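PDB 6U0A: ANGPTL4 C-terminal chain from Homo sapiens, which is the fibrinogen-like C-terminal domain of a secreted protein that inactivates lipoprotein lipase and so helps regulate triglyceride clearance from blood. Local coordinates for residues 44-49 with 207-212; 176-181 with 190-195. All coordinates share one frame; numbering follows the deposited sequence.

Contact 1 (44-49 with 207-212)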
# COMPACT_ATOMS: atom_id res chain seq x y z
N GLN A 44 -0.72 -5.73 1.51
CA GLN A 44 -2.10 -5.27 1.49
C GLN A 44 -2.88 -6.17 0.55
O GLN A 44 -2.38 -6.53 -0.52
CB GLN A 44 -2.21 -3.80 1.04
CG GLN A 44 -3.59 -3.17 1.25
CD GLN A 44 -4.42 -3.11 -0.04
OE1 GLN A 44 -4.25 -3.92 -0.94
NE2 GLN A 44 -5.31 -2.13 -0.12
N ARG A 45 -4.10 -6.52 0.95
CA ARG A 45 -4.96 -7.38 0.14
C ARG A 45 -6.41 -7.03 0.42
O ARG A 45 -6.84 -6.99 1.58
CB ARG A 45 -4.69 -8.86 0.45
CG ARG A 45 -5.32 -9.83 -0.53
CD ARG A 45 -5.59 -11.16 0.14
NE ARG A 45 -4.50 -12.11 -0.07
CZ ARG A 45 -4.18 -13.07 0.78
NH1 ARG A 45 -4.86 -13.22 1.91
NH2 ARG A 45 -3.17 -13.89 0.49
N ARG A 46 -7.17 -6.73 -0.63
CA ARG A 46 -8.63 -6.47 -0.49
C ARG A 46 -9.42 -7.04 -1.67
O ARG A 46 -8.94 -6.92 -2.78
CB ARG A 46 -8.98 -4.99 -0.51
CG ARG A 46 -7.92 -4.03 0.00
CD ARG A 46 -8.36 -3.08 1.06
NE ARG A 46 -9.75 -2.92 1.44
CZ ARG A 46 -10.35 -1.75 1.49
NH1 ARG A 46 -9.70 -0.66 1.14
NH2 ARG A 46 -11.60 -1.66 1.88
N HIS A 47 -10.60 -7.62 -1.41
CA HIS A 47 -11.40 -8.21 -2.51
C HIS A 47 -12.90 -8.12 -2.17
O HIS A 47 -13.69 -7.98 -3.12
CB HIS A 47 -10.83 -9.58 -2.91
CG HIS A 47 -10.53 -10.47 -1.75
ND1 HIS A 47 -9.24 -10.80 -1.38
CD2 HIS A 47 -11.34 -11.10 -0.87
CE1 HIS A 47 -9.27 -11.59 -0.33
NE2 HIS A 47 -10.55 -11.79 0.00
N ASP A 48 -13.29 -8.20 -0.89
CA ASP A 48 -14.72 -8.33 -0.61
C ASP A 48 -15.24 -7.31 0.39
O ASP A 48 -16.45 -7.35 0.66
CB ASP A 48 -15.05 -9.75 -0.19
CG ASP A 48 -14.38 -10.15 1.12
OD1 ASP A 48 -13.76 -9.30 1.79
OD2 ASP A 48 -14.48 -11.34 1.48
N GLY A 49 -14.42 -6.43 0.96
CA GLY A 49 -14.93 -5.46 1.91
C GLY A 49 -15.34 -6.03 3.24
O GLY A 49 -16.11 -5.39 3.96
N GLN A 207 -12.52 -3.48 -7.54
CA GLN A 207 -13.09 -4.70 -6.97
C GLN A 207 -12.09 -5.42 -6.07
O GLN A 207 -12.50 -6.04 -5.08
CB GLN A 207 -13.57 -5.63 -8.08
CG GLN A 207 -14.30 -6.86 -7.55
CD GLN A 207 -13.95 -8.12 -8.31
OE1 GLN A 207 -13.00 -8.82 -7.95
NE2 GLN A 207 -14.71 -8.42 -9.35
N ALA A 208 -10.81 -5.38 -6.40
CA ALA A 208 -9.79 -6.04 -5.59
C ALA A 208 -8.45 -5.35 -5.80
O ALA A 208 -8.18 -4.81 -6.88
CB ALA A 208 -9.68 -7.53 -5.91
N THR A 209 -7.63 -5.35 -4.75
CA THR A 209 -6.29 -4.81 -4.83
C THR A 209 -5.32 -5.75 -4.13
O THR A 209 -5.70 -6.54 -3.25
CB THR A 209 -6.17 -3.42 -4.20
OG1 THR A 209 -6.37 -3.51 -2.78
CG2 THR A 209 -7.18 -2.45 -4.80
N THR A 210 -4.06 -5.66 -4.53
CA THR A 210 -2.96 -6.37 -3.89
C THR A 210 -1.72 -5.51 -4.00
O THR A 210 -1.40 -5.00 -5.08
CB THR A 210 -2.70 -7.74 -4.53
OG1 THR A 210 -3.90 -8.51 -4.55
CG2 THR A 210 -1.64 -8.50 -3.74
N MET A 211 -1.02 -5.33 -2.88
CA MET A 211 0.25 -4.63 -2.84
C MET A 211 1.31 -5.57 -2.31
O MET A 211 1.09 -6.27 -1.32
CB MET A 211 0.18 -3.37 -1.97
CG MET A 211 -0.94 -2.41 -2.36
SD MET A 211 -1.01 -0.96 -1.27
CE MET A 211 0.46 -0.10 -1.79
N LEU A 212 2.46 -5.60 -2.99
CA LEU A 212 3.52 -6.53 -2.65
C LEU A 212 4.85 -5.80 -2.69
O LEU A 212 5.02 -4.84 -3.46
CB LEU A 212 3.58 -7.73 -3.62
CG LEU A 212 2.27 -8.43 -3.97
CD1 LEU A 212 1.69 -7.87 -5.26
CD2 LEU A 212 2.50 -9.93 -4.10
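Strands 38-46 and 208-215 pair antiparallel in the main sheet of the fibrinogen C-terminal domain, with Arg46 facing Thr209 and Gln44 facing Met211 as hydrogen-bonded pairs. Arg46 and Thr209 exchange two backbone bonds: Arg46 N reaches Thr209 O at 3.0 Å, and Thr209 N returns to Arg46 O at 2.8 Å. Further along, Met211 N donates to Gln44 O at 3.0 Å in a nearly straight bond, whereas the companion from Gln44 N to Met211 O is weak. Between these pairs, Arg45 and Thr210 form a non-hydrogen-bonded pair whose CA atoms are 4.6 Å apart.

The face bearing Gln44, Arg46, Thr209 and Met211 carries most of the side-chain contact. Gln44 sends CG anti to its backbone N (chi1 -169°) and then bends at chi2, which swings the amide diagonally over to Thr209. There Thr209 OG1 donates to Gln44 OE1 at 2.8 Å, in the carbonyl plane and on a lone pair. Gln44 NE2 donates to Asn176 OD1, so the amide is held from both ends. Arg46 runs alongside Thr209, its CG 3.2 Å from Thr209 OG1. Met211 rests CB, CG and SD against Gln44 CB, with the sulfur 3.9 Å away. The guanidinium of Arg46 leads away from the pair, bonding through NH1 to the carbonyls of Leu175 and Gly177 and making a cation-pi contact with Phe53.

Past the strand end, His47 CB meets Ala208 CB. Gln207 and Ala208 both face Arg94, a classic beta bulge. Strand 208-215 lies between strands 38-46 and 87-94, and strand 71-72 also pairs with strand 38-46.

Contact 2 (176-181 with 190-195)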
# COMPACT_ATOMS: atom_id res chain seq x y z
N ASN A 176 -6.81 1.97 0.24
CA ASN A 176 -7.32 1.65 1.57
C ASN A 176 -8.63 2.37 1.88
O ASN A 176 -8.98 2.54 3.05
CB ASN A 176 -6.26 1.99 2.63
CG ASN A 176 -5.05 1.08 2.55
OD1 ASN A 176 -5.15 -0.04 2.05
ND2 ASN A 176 -3.90 1.57 3.00
N GLY A 177 -9.35 2.79 0.85
CA GLY A 177 -10.61 3.47 1.06
C GLY A 177 -11.74 2.51 1.40
O GLY A 177 -11.55 1.34 1.71
N GLN A 178 -12.95 3.05 1.32
CA GLN A 178 -14.16 2.29 1.62
C GLN A 178 -14.50 1.35 0.47
O GLN A 178 -14.48 1.76 -0.69
CB GLN A 178 -15.32 3.25 1.89
CG GLN A 178 -16.45 2.68 2.72
CD GLN A 178 -17.39 3.77 3.23
OE1 GLN A 178 -16.96 4.89 3.51
NE2 GLN A 178 -18.67 3.44 3.34
N TYR A 179 -14.82 0.10 0.79
CA TYR A 179 -15.18 -0.87 -0.23
C TYR A 179 -16.63 -0.65 -0.67
O TYR A 179 -17.53 -0.54 0.16
CB TYR A 179 -15.01 -2.30 0.28
CG TYR A 179 -14.98 -3.32 -0.84
CD1 TYR A 179 -16.15 -3.87 -1.34
CD2 TYR A 179 -13.77 -3.72 -1.41
CE1 TYR A 179 -16.13 -4.79 -2.37
CE2 TYR A 179 -13.74 -4.64 -2.44
CZ TYR A 179 -14.92 -5.17 -2.91
OH TYR A 179 -14.88 -6.09 -3.93
N PHE A 180 -16.83 -0.59 -1.99
CA PHE A 180 -18.18 -0.38 -2.57
C PHE A 180 -18.46 -1.45 -3.63
O PHE A 180 -17.50 -1.89 -4.30
CB PHE A 180 -18.32 1.04 -3.14
CG PHE A 180 -18.31 2.13 -2.10
CD1 PHE A 180 -19.13 2.05 -0.99
CD2 PHE A 180 -17.49 3.24 -2.23
CE1 PHE A 180 -19.13 3.06 -0.03
CE2 PHE A 180 -17.49 4.24 -1.28
CZ PHE A 180 -18.31 4.15 -0.18
N ARG A 181 -19.70 -1.89 -3.76
CA ARG A 181 -20.04 -2.87 -4.80
C ARG A 181 -20.63 -2.13 -6.01
O ARG A 181 -20.40 -2.58 -7.12
CB ARG A 181 -21.05 -3.92 -4.31
CG ARG A 181 -20.53 -4.86 -3.23
CD ARG A 181 -21.51 -5.92 -2.77
NE ARG A 181 -21.03 -6.78 -1.69
CZ ARG A 181 -21.76 -7.70 -1.06
NH1 ARG A 181 -23.02 -7.90 -1.38
NH2 ARG A 181 -21.22 -8.42 -0.10
N LEU A 190 -18.65 7.94 -3.08
CA LEU A 190 -17.71 7.24 -3.99
C LEU A 190 -16.33 7.88 -3.86
O LEU A 190 -15.34 7.23 -4.16
CB LEU A 190 -18.22 7.33 -5.43
CG LEU A 190 -18.74 6.02 -6.03
CD1 LEU A 190 -19.12 6.19 -7.48
CD2 LEU A 190 -17.73 4.91 -5.88
N LYS A 191 -16.28 9.13 -3.43
CA LYS A 191 -14.98 9.83 -3.29
C LYS A 191 -14.16 9.14 -2.19
O LYS A 191 -12.96 9.29 -2.21
CB LYS A 191 -15.21 11.31 -3.02
CG LYS A 191 -14.73 11.83 -1.68
CD LYS A 191 -15.19 13.23 -1.37
CE LYS A 191 -15.93 13.35 -0.06
NZ LYS A 191 -15.72 14.67 0.57
N LYS A 192 -14.82 8.43 -1.28
CA LYS A 192 -14.11 7.72 -0.22
C LYS A 192 -13.74 6.29 -0.62
O LYS A 192 -13.42 5.49 0.26
CB LYS A 192 -14.98 7.67 1.04
CG LYS A 192 -15.47 9.01 1.54
CD LYS A 192 -16.38 8.82 2.73
CE LYS A 192 -16.92 10.14 3.25
NZ LYS A 192 -15.83 11.04 3.71
N GLY A 193 -13.79 5.96 -1.90
CA GLY A 193 -13.67 4.58 -2.34
C GLY A 193 -12.24 4.13 -2.56
O GLY A 193 -11.27 4.80 -2.22
N ILE A 194 -12.13 2.94 -3.16
CA ILE A 194 -10.86 2.32 -3.50
C ILE A 194 -10.58 2.65 -4.96
O ILE A 194 -11.22 2.10 -5.86
CB ILE A 194 -10.90 0.81 -3.27
CG1 ILE A 194 -11.33 0.51 -1.83
CG2 ILE A 194 -9.55 0.18 -3.57
CD1 ILE A 194 -11.62 -0.95 -1.58
N PHE A 195 -9.63 3.55 -5.21
CA PHE A 195 -9.45 4.05 -6.57
C PHE A 195 -7.97 4.21 -6.89
O PHE A 195 -7.12 4.39 -6.01
CB PHE A 195 -10.18 5.39 -6.77
CG PHE A 195 -9.47 6.57 -6.17
CD1 PHE A 195 -9.58 6.85 -4.82
CD2 PHE A 195 -8.70 7.40 -6.97
CE1 PHE A 195 -8.92 7.94 -4.27
CE2 PHE A 195 -8.04 8.48 -6.43
CZ PHE A 195 -8.15 8.76 -5.07
O HOH W 1 -14.54 1.59 -3.32
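Ile194 packs its side chain against Gly177, Gln178 and Tyr179. Its CB carries CG1 anti to the carbonyl carbon (chi1 -54°), which brings CG1 to 3.6 Å from both Gly177 O and Gln178 O. From there the chain extends to CD1, which crosses to Tyr179 and comes 3.5 Å from its CD2 while also lying near Tyr179 CA. The methyl approaches the ring obliquely, and the far end of the ring carries OH to the carbonyl of Gln207.

The backbones are joined beside this side chain. Gln178 N donates to Lys192 O at 2.7 Å, straight and in the carbonyl plane, and a water links the next positions, giving a hydrogen to Gln178 O and accepting one from Ile194 N at 2.8 Å. Gly177 and Gly193 bring the chains close through two CA-H...O contacts, Gly193 CA lying 3.4 Å from Gln178 O and Gly177 CA 3.6 Å from Gly193 O. At the outer end, the Phe180 ring lies obliquely against the turn, where CE2 is 4.0 Å from Gly193 CA and CD2 meets Leu190 CD2. Lys192 aligns its chain with that of Gln178 and carries NZ to the carbonyls of Ser160 and Leu161.

Residues 190-193 form a type I beta turn, closed by the hydrogen bond from Gly193 N to Leu190 O. The arrangement is a loop-to-loop packing in the fibrinogen C-terminal domain, joining the chain after strand 173-174 to the turn before strand 195-196.

In the fold
Contact 2 is nested within the long excursion of chain closed by contact 1, and their centres are about 12 Å apart. Tyr179 joins them through its hydroxyl, with OH 2.6 Å from Gln207 O, a probable hydrogen bond at the start of 207-212. Arg46 reaches the other way: its NH1 packs 3.3 Å from Ile194 CD1, beside the polar links that run from the strand pair to loop 176-181. The loops of contact 2 therefore lie against the end of the sheet strand pair of contact 1. A glycerol, probably from the crystallisation liquor, lies about 5 Å from the Met211 side chain.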